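Local coordinates for oxidoreductase, Gfo/Idh/MocA family (Pseudomonas syringae pv. tomato, PDB 3DTY), which probably acts as a dinucleotide-dependent oxidoreductase of the Gfo/Idh/MocA family, binds magnesium and assembles as a tetramer, at residues L248-Y251 with A255-M258. Sequence-based numbering, arbitrary orientation.
Sequences LMEY and AMGM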
loop_
_atom_site.group_PDB
_atom_site.type_symbol
_atom_site.label_atom_id
_atom_site.label_comp_id
_atom_site.label_asym_id
_atom_site.label_seq_id
_atom_site.Cartn_x
_atom_site.Cartn_y
_atom_site.Cartn_z
ATOM N N LEU A 248 24.327 -7.260 -13.518
ATOM C CA LEU A 248 23.561 -7.132 -14.756
ATOM C C LEU A 248 23.837 -8.378 -15.595
ATOM O O LEU A 248 24.996 -8.773 -15.778
ATOM C CB LEU A 248 23.951 -5.871 -15.527
ATOM C CG LEU A 248 23.134 -5.654 -16.805
ATOM C CD1 LEU A 248 21.665 -5.574 -16.450
ATOM C CD2 LEU A 248 23.579 -4.382 -17.516
HETATM N N MSE A 249 22.769 -8.993 -16.098
HETATM C CA MSE A 249 22.887 -10.214 -16.875
HETATM C C MSE A 249 22.192 -10.180 -18.218
HETATM O O MSE A 249 21.156 -9.536 -18.387
HETATM C CB MSE A 249 22.305 -11.385 -16.091
HETATM C CG MSE A 249 23.017 -11.669 -14.790
HETATM SE SE MSE A 249 21.984 -12.917 -13.742
HETATM C CE MSE A 249 20.700 -11.674 -13.082
ATOM N N GLU A 250 22.773 -10.905 -19.163
ATOM C CA GLU A 250 22.213 -11.034 -20.490
ATOM C C GLU A 250 21.807 -12.495 -20.626
ATOM O O GLU A 250 22.635 -13.394 -20.512
ATOM C CB GLU A 250 23.252 -10.676 -21.556
ATOM C CG GLU A 250 23.031 -9.327 -22.222
ATOM C CD GLU A 250 24.096 -9.007 -23.263
ATOM O OE1 GLU A 250 24.535 -9.934 -23.979
ATOM O OE2 GLU A 250 24.484 -7.827 -23.372
ATOM N N TYR A 251 20.522 -12.727 -20.847
ATOM C CA TYR A 251 20.005 -14.076 -21.010
ATOM C C TYR A 251 20.101 -14.464 -22.479
ATOM O O TYR A 251 20.002 -13.603 -23.359
ATOM C CB TYR A 251 18.541 -14.129 -20.578
ATOM C CG TYR A 251 18.309 -13.952 -19.091
ATOM C CD1 TYR A 251 18.673 -14.948 -18.188
ATOM C CD2 TYR A 251 17.698 -12.801 -18.594
ATOM C CE1 TYR A 251 18.429 -14.807 -16.819
ATOM C CE2 TYR A 251 17.450 -12.647 -17.228
ATOM C CZ TYR A 251 17.815 -13.653 -16.350
ATOM O OH TYR A 251 17.563 -13.512 -15.008
ATOM N N ALA A 255 16.631 -11.437 -23.451
ATOM C CA ALA A 255 16.108 -10.920 -22.196
ATOM C C ALA A 255 17.254 -10.409 -21.321
ATOM O O ALA A 255 18.405 -10.830 -21.471
ATOM C CB ALA A 255 15.331 -12.011 -21.465
HETATM N N MSE A 256 16.932 -9.502 -20.409
HETATM C CA MSE A 256 17.937 -8.935 -19.517
HETATM C C MSE A 256 17.590 -9.261 -18.076
HETATM O O MSE A 256 16.422 -9.484 -17.751
HETATM C CB MSE A 256 18.003 -7.421 -19.695
HETATM C CG MSE A 256 18.315 -6.981 -21.110
HETATM SE SE MSE A 256 20.118 -7.486 -21.613
HETATM C CE MSE A 256 21.116 -6.493 -20.281
ATOM N N GLY A 257 18.606 -9.291 -17.219
ATOM C CA GLY A 257 18.383 -9.589 -15.817
ATOM C C GLY A 257 19.222 -8.684 -14.937
ATOM O O GLY A 257 20.341 -8.319 -15.298
HETATM N N MSE A 258 18.677 -8.311 -13.786
HETATM C CA MSE A 258 19.394 -7.456 -12.853
HETATM C C MSE A 258 19.160 -7.929 -11.426
HETATM O O MSE A 258 18.035 -8.252 -11.052
HETATM C CB MSE A 258 18.934 -6.006 -13.000
HETATM C CG MSE A 258 19.548 -5.072 -11.968
HETATM SE SE MSE A 258 19.139 -3.209 -12.342
HETATM C CE MSE A 258 17.295 -3.167 -11.683
HETATM O O HOH W 1 20.394 -10.995 -23.513
#
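Leu248 and Met258 form a non-hydrogen-bonded antiparallel pair, their CA atoms 4.6 Å apart. With CG of Leu248 anti to its own nitrogen (chi1 -177°), the CD1 branch reaches across to the partner strand and rests 3.3 Å from Gly257 O. The same methyl meets CE of Met256, which folds back toward it through bends at chi2 and chi3; Ser230 of the second subunit packs on both residues.

Met249 and Gly257 make the hydrogen-bonded pair. Met249 N donates to Gly257 O at 2.6 Å, and Gly257 N returns a bond to Met249 O at 2.8 Å. The selenomethionine chain of Met249 turns at chi3 and lays CE over the Gly257 backbone, with Met249 CE 3.8 Å from Gly257 C.

At Glu250 the side chain runs alongside that of Met256, both pointing the same way, with CG 3.5 Å from the selenium (SE) of Met256. Beyond this apolar stem the carboxylate forms a salt bridge with Arg226 of the adjoining strand 224-232.

Tyr251 N donates to Ala255 O at 2.9 Å, and one water donates to both Tyr251 O and Ala255 O, giving the latter a second donor. The tyrosine ring presents its edge to the Ala255-Met256 peptide, then extends past Gly257 CA, where the absence of a side chain leaves room for it; CE2 approaches Met256 O to 3.4 Å.

The 154° angle between the strand directions, the paired backbone bonds and the four-residue connection 252-255 identify the closing end of a beta hairpin, strands 244-251 and 256-262, within the large mixed sheet of the C-terminal alpha/beta domain.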